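Local coordinates for protein HepC.19480.a.B1 (Helicobacter pylori, PDB 6MTZ) that is of unknown function but probably belongs to the DHH/DHHA1 phosphoesterases, two-domain enzymes that typically hydrolyse phosphoester bonds with the help of metal ions, at residues 12-17 with 47-52; 128-133 with 146-151; 198-203 with 219-224; 225-228 with 232-235; 313-318 with 326-331. One frame throughout, in Å; residues are numbered along the deposited sequence.

Interactions 1 to 4 belong to the larger N-terminal part of the chain, and interaction 5 lies in the C-terminal domain with its own mixed sheet, about 51 Å from interaction 2, centre to centre. Interaction 1 packs a helix on the parallel sheet whose strand 10-15 runs into a histidine-aspartate motif resembling that of DHH enzymes. Interactions 2 and 3 are helix pairs that touch where W147 and L151 reach E202 and L201. Interactions 3 and 4, centres about 11 Å apart, share helix 213-228 and are joined by a salt bridge, R223 NH2 to D234 OD2 at 2.8 Å. The two segments of interaction 5 flank a glycine-rich run like the DHHA1 signature.

Interaction 1 of 5, residues 12-17 with 47-52; sequences YHLSHI and SARIYE
In the parallel sheet of the N-terminal domain, L14 on strand 10-15 packs against R49 and I50 of helix 43-59, which belongs to the beta-alpha-beta crossover between strands 35-39 and 64-70. The leucine stands up from the strand with CG anti to its backbone N (chi1 165°), which sends CG toward the helix. L14 CD1 lies against the start of the arginine chain, 3.6 Å from R49 CB, while L14 CD2 reaches I50 CG1 at 4.0 Å. Both neighbours cross the leucine at about a right angle.

R49 lends only its first carbons to this apolar patch. Bent at chi2, the chain carries its guanidinium away from L14, where R49 NH1 gives a 2.6 Å bond to E52 OE1, received on the syn lone pair and lying almost in the guanidinium plane. NE bonds to N39 O and NH2 forms a salt bridge with E45, so three partners fix the rotation of the group. I50 also rests on Y81 and L82 of helix 76-85. A crossover helix lying over the strand between the two it connects is characteristic of Rossmann-like alpha/beta layering, consistent with a DHH domain.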
# COMPACT_ATOMS: atom_id res chain seq x y z
N TYR A 12 15.45 -2.44 4.10
CA TYR A 12 14.12 -2.97 3.81
C TYR A 12 13.19 -2.54 4.93
O TYR A 12 13.39 -2.94 6.09
CB TYR A 12 14.17 -4.50 3.68
CG TYR A 12 14.99 -4.93 2.49
CD1 TYR A 12 16.37 -5.03 2.56
CD2 TYR A 12 14.37 -5.21 1.28
CE1 TYR A 12 17.12 -5.41 1.46
CE2 TYR A 12 15.11 -5.59 0.18
CZ TYR A 12 16.48 -5.69 0.27
OH TYR A 12 17.21 -6.07 -0.84
N HIS A 13 12.19 -1.71 4.61
CA HIS A 13 11.39 -1.05 5.64
C HIS A 13 9.92 -1.46 5.51
O HIS A 13 9.22 -0.98 4.62
CB HIS A 13 11.54 0.46 5.58
CG HIS A 13 10.84 1.19 6.69
ND1 HIS A 13 10.81 2.56 6.78
CD2 HIS A 13 10.14 0.73 7.75
CE1 HIS A 13 10.12 2.92 7.85
NE2 HIS A 13 9.70 1.82 8.46
N LEU A 14 9.46 -2.27 6.46
CA LEU A 14 8.07 -2.70 6.54
C LEU A 14 7.33 -1.89 7.61
O LEU A 14 7.79 -1.81 8.76
CB LEU A 14 8.00 -4.19 6.87
CG LEU A 14 6.65 -4.71 7.34
CD1 LEU A 14 5.60 -4.59 6.21
CD2 LEU A 14 6.77 -6.16 7.88
N SER A 15 6.18 -1.33 7.23
CA SER A 15 5.39 -0.49 8.15
C SER A 15 3.90 -0.71 7.93
O SER A 15 3.47 -1.35 6.97
CB SER A 15 5.72 1.01 7.97
OG SER A 15 5.26 1.74 9.09
N HIS A 16 3.11 -0.17 8.85
CA HIS A 16 1.65 -0.28 8.80
C HIS A 16 1.11 0.60 7.67
O HIS A 16 1.86 1.14 6.86
CB HIS A 16 1.06 0.09 10.16
CG HIS A 16 -0.38 -0.30 10.35
ND1 HIS A 16 -0.84 -1.57 10.12
CD2 HIS A 16 -1.44 0.42 10.78
CE1 HIS A 16 -2.14 -1.62 10.39
NE2 HIS A 16 -2.53 -0.43 10.79
N ILE A 17 -0.21 0.80 7.62
CA ILE A 17 -0.84 1.50 6.50
C ILE A 17 -1.50 2.81 6.87
O ILE A 17 -1.92 3.53 5.96
CB ILE A 17 -1.86 0.60 5.76
CG1 ILE A 17 -2.91 0.08 6.74
CG2 ILE A 17 -1.15 -0.51 5.00
CD1 ILE A 17 -4.17 -0.37 6.06
N SER A 47 3.11 -11.32 7.63
CA SER A 47 3.95 -12.48 7.36
C SER A 47 4.37 -12.52 5.90
O SER A 47 5.52 -12.86 5.59
CB SER A 47 3.22 -13.77 7.74
OG SER A 47 3.10 -13.85 9.15
N ALA A 48 3.46 -12.16 4.99
CA ALA A 48 3.82 -12.15 3.58
C ALA A 48 4.95 -11.17 3.31
O ALA A 48 5.90 -11.48 2.59
CB ALA A 48 2.61 -11.80 2.72
N ARG A 49 4.88 -9.98 3.91
CA ARG A 49 5.94 -9.00 3.68
C ARG A 49 7.25 -9.46 4.29
O ARG A 49 8.32 -9.18 3.73
CB ARG A 49 5.53 -7.62 4.21
CG ARG A 49 4.18 -7.06 3.70
CD ARG A 49 4.08 -6.95 2.17
NE ARG A 49 2.74 -6.56 1.74
CZ ARG A 49 2.17 -6.92 0.59
NH1 ARG A 49 2.83 -7.68 -0.27
NH2 ARG A 49 0.94 -6.52 0.29
N ILE A 50 7.20 -10.18 5.42
CA ILE A 50 8.45 -10.65 6.01
C ILE A 50 9.09 -11.69 5.11
O ILE A 50 10.31 -11.69 4.91
CB ILE A 50 8.19 -11.17 7.44
CG1 ILE A 50 7.96 -9.99 8.39
CG2 ILE A 50 9.37 -11.98 7.94
CD1 ILE A 50 7.32 -10.37 9.69
N TYR A 51 8.28 -12.55 4.50
CA TYR A 51 8.80 -13.50 3.53
C TYR A 51 9.40 -12.78 2.33
O TYR A 51 10.50 -13.11 1.88
CB TYR A 51 7.69 -14.46 3.09
CG TYR A 51 8.11 -15.43 2.02
CD1 TYR A 51 8.71 -16.64 2.34
CD2 TYR A 51 7.90 -15.13 0.67
CE1 TYR A 51 9.09 -17.54 1.35
CE2 TYR A 51 8.29 -16.02 -0.33
CZ TYR A 51 8.88 -17.22 0.02
OH TYR A 51 9.25 -18.10 -0.97
N GLU A 52 8.67 -11.80 1.79
CA GLU A 52 9.18 -11.00 0.67
C GLU A 52 10.53 -10.38 0.98
O GLU A 52 11.43 -10.37 0.14
CB GLU A 52 8.20 -9.88 0.33
CG GLU A 52 7.11 -10.20 -0.63
CD GLU A 52 6.21 -8.99 -0.82
OE1 GLU A 52 5.01 -9.08 -0.50
OE2 GLU A 52 6.71 -7.93 -1.26

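Interaction 2 of 5, residues 128-133 with 146-151; sequences IVYEFL and TWLEPL. With EDO (1,2-ethanediol), chain C.
Y130 OH donates a 2.6 Å hydrogen bond to E149 OE2, the bond that joins 128-133 to 146-151, on helices 125-136 and 145-159, two helices consecutive in the chain that form an alpha-helical pair beside the parallel sheet. The carboxylate accepts on its anti lone pair, away from OE1. Ring and carboxylate planes stand 75° apart, with OE2 at the ring's edge and E149 CG 3.5 Å from Y130 CZ. In the tyrosine, CG anti to the backbone N (chi1 177°) turns the ring toward helix 145-159. E149 extends beyond CG to meet it.

A molecule of 1,2-ethanediol, probably from the crystallisation liquor, lies next to this bond. The diol's O2 donates to E131 OE1 at 2.9 Å and approaches the edge of the Y130 ring, while E153 of the second helix also bonds to the diol. The other oxygen of E131 is held in a salt bridge by R123. P150, which has no N-H to give, kinks helix 145-159 just after E149, although L151 N still bonds to W147 O.

On the buried side V129 and L133 of the first helix reach helix 19-29, as does L148 of the second. Y130 CE1 completes the contact there, resting 3.9 Å from L148 CD2.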
# COMPACT_ATOMS: atom_id res chain seq x y z
N ILE A 128 9.27 7.42 17.26
CA ILE A 128 10.27 6.41 17.60
C ILE A 128 11.24 6.19 16.43
O ILE A 128 12.46 6.19 16.61
CB ILE A 128 9.59 5.09 18.01
CG1 ILE A 128 8.67 5.28 19.22
CG2 ILE A 128 10.65 4.03 18.32
CD1 ILE A 128 7.83 4.06 19.52
N VAL A 129 10.71 5.99 15.21
CA VAL A 129 11.57 5.83 14.04
C VAL A 129 12.50 7.03 13.90
O VAL A 129 13.71 6.88 13.70
CB VAL A 129 10.74 5.65 12.76
CG1 VAL A 129 11.66 5.68 11.53
CG2 VAL A 129 9.96 4.34 12.82
N TYR A 130 11.94 8.24 13.98
CA TYR A 130 12.75 9.43 13.75
C TYR A 130 13.91 9.50 14.73
O TYR A 130 15.07 9.73 14.34
CB TYR A 130 11.91 10.71 13.83
CG TYR A 130 12.79 11.93 13.66
CD1 TYR A 130 13.37 12.21 12.43
CD2 TYR A 130 13.12 12.74 14.75
CE1 TYR A 130 14.22 13.32 12.26
CE2 TYR A 130 13.98 13.85 14.60
CZ TYR A 130 14.53 14.12 13.36
OH TYR A 130 15.37 15.20 13.19
N GLU A 131 13.63 9.29 16.01
CA GLU A 131 14.69 9.45 17.00
C GLU A 131 15.72 8.33 16.88
O GLU A 131 16.92 8.57 17.04
CB GLU A 131 14.08 9.54 18.40
CG GLU A 131 13.68 11.01 18.69
CD GLU A 131 12.60 11.22 19.74
OE1 GLU A 131 12.18 12.39 19.89
OE2 GLU A 131 12.16 10.26 20.42
N PHE A 132 15.28 7.12 16.53
CA PHE A 132 16.24 6.04 16.30
C PHE A 132 17.13 6.33 15.09
O PHE A 132 18.35 6.15 15.15
CB PHE A 132 15.51 4.70 16.12
CG PHE A 132 16.40 3.58 15.68
CD1 PHE A 132 17.19 2.89 16.61
CD2 PHE A 132 16.45 3.20 14.35
CE1 PHE A 132 18.01 1.85 16.20
CE2 PHE A 132 17.28 2.15 13.94
CZ PHE A 132 18.06 1.49 14.85
N LEU A 133 16.53 6.74 13.96
CA LEU A 133 17.36 7.01 12.79
C LEU A 133 18.27 8.21 13.02
O LEU A 133 19.45 8.18 12.66
CB LEU A 133 16.47 7.23 11.55
CG LEU A 133 15.63 6.01 11.14
CD1 LEU A 133 14.92 6.24 9.80
CD2 LEU A 133 16.52 4.77 11.08
N THR A 146 13.98 21.29 9.51
CA THR A 146 13.12 22.33 10.06
C THR A 146 11.64 22.08 9.76
O THR A 146 10.78 22.60 10.48
CB THR A 146 13.56 23.70 9.54
OG1 THR A 146 13.56 23.69 8.11
CG2 THR A 146 14.97 24.00 10.01
N TRP A 147 11.32 21.30 8.72
CA TRP A 147 9.93 20.86 8.58
C TRP A 147 9.73 19.41 9.00
O TRP A 147 8.61 19.06 9.42
CB TRP A 147 9.42 21.05 7.14
CG TRP A 147 10.14 20.28 6.06
CD1 TRP A 147 11.11 20.75 5.22
CD2 TRP A 147 9.91 18.92 5.67
NE1 TRP A 147 11.52 19.77 4.36
CE2 TRP A 147 10.79 18.63 4.60
CE3 TRP A 147 9.06 17.91 6.12
CZ2 TRP A 147 10.83 17.40 3.98
CZ3 TRP A 147 9.11 16.66 5.50
CH2 TRP A 147 9.99 16.42 4.45
N LEU A 148 10.77 18.58 8.96
CA LEU A 148 10.58 17.17 9.27
C LEU A 148 10.25 16.95 10.74
O LEU A 148 9.34 16.18 11.07
CB LEU A 148 11.82 16.38 8.84
CG LEU A 148 11.72 14.87 9.12
CD1 LEU A 148 10.47 14.28 8.46
CD2 LEU A 148 12.96 14.16 8.64
N GLU A 149 10.96 17.65 11.65
CA GLU A 149 10.67 17.44 13.07
C GLU A 149 9.28 17.95 13.45
O GLU A 149 8.57 17.28 14.20
CB GLU A 149 11.75 18.06 13.96
CG GLU A 149 13.05 17.26 13.89
CD GLU A 149 14.14 17.79 14.82
OE1 GLU A 149 13.90 18.79 15.53
OE2 GLU A 149 15.24 17.21 14.82
N PRO A 150 8.83 19.11 12.95
CA PRO A 150 7.43 19.49 13.18
C PRO A 150 6.43 18.48 12.63
O PRO A 150 5.42 18.18 13.28
CB PRO A 150 7.32 20.84 12.47
CG PRO A 150 8.68 21.41 12.63
CD PRO A 150 9.58 20.24 12.37
N LEU A 151 6.69 17.94 11.45
CA LEU A 151 5.80 16.92 10.89
C LEU A 151 5.75 15.70 11.79
O LEU A 151 4.68 15.14 12.05
CB LEU A 151 6.24 16.56 9.47
CG LEU A 151 5.29 15.71 8.60
CD1 LEU A 151 5.57 15.95 7.14
CD2 LEU A 151 5.43 14.23 8.89
C1 EDO C . 10.37 15.79 16.63
O1 EDO C . 9.51 16.40 17.60
C2 EDO C . 10.69 14.35 17.04
O2 EDO C . 11.98 14.26 17.65

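Interaction 3 of 5, residues 198-203 with 219-224; sequences LKLLEE and NDLFRL
L200 is the first residue of 198-203 to touch 219-224, where two antiparallel helices face each other; the axes of the two short segments come within 11.3 Å, their directions 145° apart. Its CG lies anti to the carbonyl carbon (chi1 -65°), and the extended chi2 carries L200 CD2 forward to L221 CD1 at 4.1 Å. The two leucines cross at about a right angle. L200 CD2 also comes within 4.3 Å of L224 O, a plain packing contact. The backbone O of L200 accepts from the hydroxyl of Y217, one turn before L221, and M177 of helix 168-180 packs against both L200 and L221.

L201 turns to helix 19-29 instead, and E202 to a salt bridge with K205.

E203 brings the chain back to the contact at its more open edge. Its extended side chain slides alongside L224 in the opposite direction, placing E203 OE2 3.7 Å from L224 CD1, an oxygen beside a methyl. The other oxygen is served by water: one molecule donates to E203 OE1 at 2.7 Å and to L224 O at 3.1 Å. This water links the carboxylate to the backbone carbonyl of L224 and gives that carbonyl a polar partner.

Two consecutive helices packed antiparallel in this way, leucines inside and a carboxylate and water at the edge, form an alpha-helical hairpin in the helical part of the N-terminal domain.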
# COMPACT_ATOMS: atom_id res chain seq x y z
N LEU A 198 2.78 9.53 0.22
CA LEU A 198 3.94 10.20 0.79
C LEU A 198 4.13 11.58 0.18
O LEU A 198 4.55 12.52 0.88
CB LEU A 198 5.21 9.37 0.59
CG LEU A 198 5.24 8.07 1.40
CD1 LEU A 198 6.65 7.53 1.38
CD2 LEU A 198 4.76 8.32 2.82
N LYS A 199 3.83 11.73 -1.11
CA LYS A 199 3.84 13.07 -1.70
C LYS A 199 2.85 13.98 -0.99
O LYS A 199 3.18 15.10 -0.60
CB LYS A 199 3.52 13.00 -3.20
N LEU A 200 1.61 13.50 -0.81
CA LEU A 200 0.59 14.31 -0.14
C LEU A 200 1.01 14.69 1.27
O LEU A 200 0.78 15.83 1.72
CB LEU A 200 -0.75 13.55 -0.09
CG LEU A 200 -1.41 13.26 -1.45
CD1 LEU A 200 -2.55 12.28 -1.28
CD2 LEU A 200 -1.93 14.55 -2.07
N LEU A 201 1.58 13.75 2.02
CA LEU A 201 1.95 14.04 3.40
C LEU A 201 3.10 15.03 3.44
O LEU A 201 3.05 16.01 4.20
CB LEU A 201 2.32 12.74 4.13
CG LEU A 201 2.73 12.94 5.58
CD1 LEU A 201 1.57 13.56 6.33
CD2 LEU A 201 3.16 11.61 6.21
N GLU A 202 4.12 14.83 2.61
CA GLU A 202 5.23 15.79 2.57
C GLU A 202 4.77 17.21 2.24
O GLU A 202 5.35 18.18 2.74
CB GLU A 202 6.31 15.34 1.57
CG GLU A 202 7.50 16.32 1.53
CD GLU A 202 8.73 15.80 0.79
OE1 GLU A 202 8.83 14.58 0.52
OE2 GLU A 202 9.60 16.64 0.49
N GLU A 203 3.72 17.37 1.42
CA GLU A 203 3.26 18.72 1.08
C GLU A 203 2.78 19.49 2.31
O GLU A 203 2.73 20.72 2.28
CB GLU A 203 2.14 18.70 0.01
CG GLU A 203 2.65 18.91 -1.43
CD GLU A 203 1.73 18.31 -2.50
OE1 GLU A 203 2.07 18.39 -3.70
OE2 GLU A 203 0.69 17.73 -2.15
N ASN A 219 -8.68 22.58 3.09
CA ASN A 219 -9.41 23.09 1.94
C ASN A 219 -8.61 23.01 0.64
O ASN A 219 -9.19 23.19 -0.43
CB ASN A 219 -9.84 24.54 2.18
CG ASN A 219 -10.99 24.64 3.14
OD1 ASN A 219 -11.78 23.71 3.28
ND2 ASN A 219 -11.09 25.78 3.83
N ASP A 220 -7.30 22.75 0.72
CA ASP A 220 -6.43 22.64 -0.46
C ASP A 220 -6.23 21.21 -0.91
O ASP A 220 -5.76 21.00 -2.04
CB ASP A 220 -5.03 23.23 -0.18
CG ASP A 220 -4.98 24.75 -0.31
OD1 ASP A 220 -6.02 25.39 -0.54
OD2 ASP A 220 -3.86 25.30 -0.16
N LEU A 221 -6.56 20.24 -0.06
CA LEU A 221 -6.12 18.87 -0.29
C LEU A 221 -6.70 18.27 -1.57
O LEU A 221 -5.99 17.58 -2.31
CB LEU A 221 -6.50 18.00 0.91
CG LEU A 221 -6.19 16.52 0.78
CD1 LEU A 221 -4.73 16.27 0.44
CD2 LEU A 221 -6.53 15.83 2.08
N PHE A 222 -8.00 18.50 -1.83
CA PHE A 222 -8.67 17.85 -2.96
C PHE A 222 -7.98 18.19 -4.27
O PHE A 222 -7.64 17.30 -5.07
CB PHE A 222 -10.15 18.24 -3.00
CG PHE A 222 -10.95 17.54 -4.09
CD1 PHE A 222 -11.31 16.20 -3.97
CD2 PHE A 222 -11.39 18.24 -5.22
CE1 PHE A 222 -12.06 15.56 -4.96
CE2 PHE A 222 -12.15 17.61 -6.22
CZ PHE A 222 -12.49 16.27 -6.09
N ARG A 223 -7.72 19.49 -4.49
CA ARG A 223 -7.03 19.92 -5.70
C ARG A 223 -5.62 19.33 -5.75
O ARG A 223 -5.16 18.89 -6.80
CB ARG A 223 -6.99 21.45 -5.77
CG ARG A 223 -6.37 22.02 -7.05
CD ARG A 223 -6.50 23.55 -7.18
NE ARG A 223 -5.87 23.99 -8.42
CZ ARG A 223 -6.50 24.12 -9.58
NH1 ARG A 223 -7.80 23.90 -9.65
NH2 ARG A 223 -5.84 24.48 -10.67
N LEU A 224 -4.94 19.29 -4.59
CA LEU A 224 -3.61 18.68 -4.54
C LEU A 224 -3.64 17.22 -4.94
O LEU A 224 -2.74 16.74 -5.64
CB LEU A 224 -3.01 18.82 -3.13
CG LEU A 224 -2.62 20.21 -2.65
CD1 LEU A 224 -2.03 20.13 -1.22
CD2 LEU A 224 -1.62 20.85 -3.63
O HOH W 1 0.11 17.85 -5.51

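Interaction 4 of 5, residues 225-228 with 232-235; sequences KKIA and DPDT
K226 runs its aliphatic chain along the CA-CB side of the P233 ring, with K226 CD 3.6 Å from P233 CB and 3.7 Å from P233 CA. The chain leaves the helix with CG anti to the carbonyl carbon (chi1 -77°) and runs extended to its amine, which goes past the proline to bond with the backbone O of E236. From the next helix position I227 meets another part of the same ring, I227 CG1 lying 3.8 Å from P233 CD. The pyrrolidine is thus wedged between two successive side chains, both crossing it at a slant.

What presents the ring is a tight turn in 232-235. D232 OD1 accepts from D234 N at 2.9 Å with an angle of 155° at the hydrogen, an Asx turn in which the donor comes from above the carboxylate plane, 51° out of it. T235 N bonds to D232 O at 3.0 Å and closes the backbone. D234 in turn forms a salt bridge with R223, about one turn earlier than I227 in the helix.

The contact folds the connection back on the C-terminal end of helix 213-228 just before helix 238-251 begins, and M238 and I241 of that second helix pack against K226.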
# COMPACT_ATOMS: atom_id res chain seq x y z
N LYS A 225 -4.65 16.47 -4.49
CA LYS A 225 -4.75 15.06 -4.84
C LYS A 225 -4.92 14.89 -6.35
O LYS A 225 -4.30 13.99 -6.95
CB LYS A 225 -5.93 14.40 -4.11
CG LYS A 225 -5.81 14.39 -2.58
CD LYS A 225 -7.10 13.82 -1.95
CE LYS A 225 -7.30 12.35 -2.37
NZ LYS A 225 -8.45 11.70 -1.62
N LYS A 226 -5.78 15.70 -6.96
CA LYS A 226 -5.97 15.63 -8.41
C LYS A 226 -4.66 15.85 -9.14
O LYS A 226 -4.38 15.19 -10.15
CB LYS A 226 -7.01 16.66 -8.87
CG LYS A 226 -8.44 16.30 -8.61
CD LYS A 226 -9.36 17.27 -9.38
CE LYS A 226 -10.79 16.82 -9.39
NZ LYS A 226 -11.69 17.75 -10.12
N ILE A 227 -3.83 16.78 -8.64
CA ILE A 227 -2.57 17.06 -9.29
C ILE A 227 -1.57 15.94 -9.04
O ILE A 227 -0.84 15.52 -9.95
CB ILE A 227 -2.03 18.43 -8.83
CG1 ILE A 227 -2.87 19.54 -9.45
CG2 ILE A 227 -0.59 18.61 -9.26
CD1 ILE A 227 -2.62 20.84 -8.83
N ALA A 228 -1.52 15.43 -7.81
CA ALA A 228 -0.57 14.35 -7.52
C ALA A 228 -0.90 13.11 -8.34
O ALA A 228 -0.00 12.31 -8.64
CB ALA A 228 -0.57 14.03 -6.03
N ASP A 232 -5.51 17.15 -14.46
CA ASP A 232 -5.66 18.61 -14.51
C ASP A 232 -6.96 18.97 -13.81
O ASP A 232 -8.05 18.80 -14.39
CB ASP A 232 -5.65 19.11 -15.96
CG ASP A 232 -6.00 20.61 -16.07
OD1 ASP A 232 -6.18 21.31 -15.04
OD2 ASP A 232 -6.09 21.09 -17.22
N PRO A 233 -6.90 19.49 -12.58
CA PRO A 233 -8.13 19.71 -11.80
C PRO A 233 -9.06 20.74 -12.41
O PRO A 233 -10.22 20.82 -11.99
CB PRO A 233 -7.61 20.19 -10.44
CG PRO A 233 -6.29 20.80 -10.73
CD PRO A 233 -5.71 20.01 -11.88
N ASP A 234 -8.59 21.52 -13.37
CA ASP A 234 -9.45 22.52 -13.99
C ASP A 234 -10.23 21.99 -15.18
O ASP A 234 -11.12 22.68 -15.67
CB ASP A 234 -8.60 23.73 -14.42
CG ASP A 234 -8.02 24.46 -13.23
OD1 ASP A 234 -8.77 24.61 -12.23
OD2 ASP A 234 -6.83 24.86 -13.27
N THR A 235 -9.92 20.79 -15.68
CA THR A 235 -10.71 20.21 -16.76
C THR A 235 -11.15 18.77 -16.52
O THR A 235 -11.82 18.22 -17.39
CB THR A 235 -9.95 20.26 -18.10
OG1 THR A 235 -8.76 19.46 -18.02
CG2 THR A 235 -9.59 21.71 -18.50

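Interaction 5 of 5, residues 313-318 with 326-331; sequences ELSQMC and NASGGK
A chi1 of 64° sets S315 OG between its backbone N and carbonyl carbon and brings S315 OG to 3.6 Å from S328 CB; a chi1 of -69° turns S328 OG anti to its own carbonyl carbon, which sets S328 OG 4.1 Å from S315 OG. The two serines join helix 311-318 to strand 327-331 in the mixed sheet of the C-terminal domain. The intervening glycine-rich segment with its histidine, running on into the strand, resembles the GGGH signature of DHHA1 domains.

The torsion at S315 folds the hydroxyl back toward its own helix, where it bonds to V311 O one turn earlier. Toward the strand it therefore acts as a small packing group: S315 OG lies 3.5 Å from G329 O, without a hydrogen bond, and S315 CB is equally near that carbonyl oxygen.

Close approach of the backbones goes with a glycine. S315 CA and G330 CA are 6.1 Å apart, and G330, where a side chain would point at the helix, has none. The strand itself is held on both flanks, S328 and G330 pairing with L303 and V301 of strand 300-305, and G329 with G322 of the edge strand 322-324. S315 is further tied by a backbone bond to G321, at the start of the glycine run, and its side chain rests on L303.

The helical turn around S315 is kept by M317 N, which donates to E313 O at 3.0 Å.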
# COMPACT_ATOMS: atom_id res chain seq x y z
N GLU A 313 -23.10 -14.58 -19.80
CA GLU A 313 -22.90 -16.00 -20.09
C GLU A 313 -21.63 -16.52 -19.41
O GLU A 313 -21.63 -17.61 -18.83
CB GLU A 313 -22.84 -16.22 -21.60
N LEU A 314 -20.55 -15.73 -19.45
CA LEU A 314 -19.30 -16.13 -18.82
C LEU A 314 -19.49 -16.42 -17.34
O LEU A 314 -19.07 -17.47 -16.84
CB LEU A 314 -18.23 -15.05 -19.02
CG LEU A 314 -16.76 -15.40 -18.78
CD1 LEU A 314 -15.87 -14.35 -19.45
CD2 LEU A 314 -16.43 -15.50 -17.31
N SER A 315 -20.11 -15.49 -16.61
CA SER A 315 -20.19 -15.66 -15.16
C SER A 315 -21.17 -16.76 -14.76
O SER A 315 -21.00 -17.36 -13.70
CB SER A 315 -20.55 -14.34 -14.47
OG SER A 315 -21.83 -13.89 -14.86
N GLN A 316 -22.19 -17.05 -15.58
CA GLN A 316 -23.01 -18.21 -15.22
C GLN A 316 -22.37 -19.53 -15.63
O GLN A 316 -22.73 -20.57 -15.08
CB GLN A 316 -24.42 -18.11 -15.81
CG GLN A 316 -24.54 -17.86 -17.29
CD GLN A 316 -25.95 -17.44 -17.65
OE1 GLN A 316 -26.88 -17.65 -16.88
NE2 GLN A 316 -26.12 -16.83 -18.82
N MET A 317 -21.41 -19.51 -16.56
CA MET A 317 -20.68 -20.74 -16.85
C MET A 317 -19.60 -20.99 -15.81
O MET A 317 -19.27 -22.15 -15.54
CB MET A 317 -20.06 -20.66 -18.25
N CYS A 318 -19.06 -19.93 -15.21
CA CYS A 318 -17.87 -20.02 -14.40
C CYS A 318 -18.06 -19.63 -12.94
O CYS A 318 -17.37 -20.18 -12.08
CB CYS A 318 -16.76 -19.14 -14.99
SG CYS A 318 -16.25 -19.65 -16.64
N ASN A 326 -22.80 -6.75 -20.76
CA ASN A 326 -21.58 -5.98 -20.55
C ASN A 326 -21.24 -5.76 -19.08
O ASN A 326 -20.25 -5.07 -18.80
CB ASN A 326 -21.70 -4.63 -21.27
CG ASN A 326 -21.71 -4.77 -22.77
OD1 ASN A 326 -20.78 -5.34 -23.35
ND2 ASN A 326 -22.76 -4.29 -23.42
N ALA A 327 -22.01 -6.31 -18.15
CA ALA A 327 -21.73 -6.15 -16.73
C ALA A 327 -22.43 -7.27 -15.96
O ALA A 327 -23.62 -7.50 -16.17
CB ALA A 327 -22.18 -4.77 -16.21
N SER A 328 -21.69 -7.95 -15.10
CA SER A 328 -22.18 -9.14 -14.41
C SER A 328 -21.33 -9.38 -13.17
O SER A 328 -20.27 -8.78 -12.99
CB SER A 328 -22.14 -10.37 -15.32
OG SER A 328 -23.08 -10.27 -16.36
N GLY A 329 -21.80 -10.30 -12.33
CA GLY A 329 -21.06 -10.68 -11.15
C GLY A 329 -21.24 -12.15 -10.85
O GLY A 329 -21.94 -12.88 -11.56
N GLY A 330 -20.61 -12.58 -9.76
CA GLY A 330 -20.66 -13.96 -9.33
C GLY A 330 -19.71 -14.16 -8.18
O GLY A 330 -19.20 -13.19 -7.60
N LYS A 331 -19.44 -15.43 -7.88
CA LYS A 331 -18.58 -15.79 -6.76
C LYS A 331 -17.79 -17.06 -7.08
O LYS A 331 -18.27 -17.94 -7.81
CB LYS A 331 -19.40 -15.99 -5.47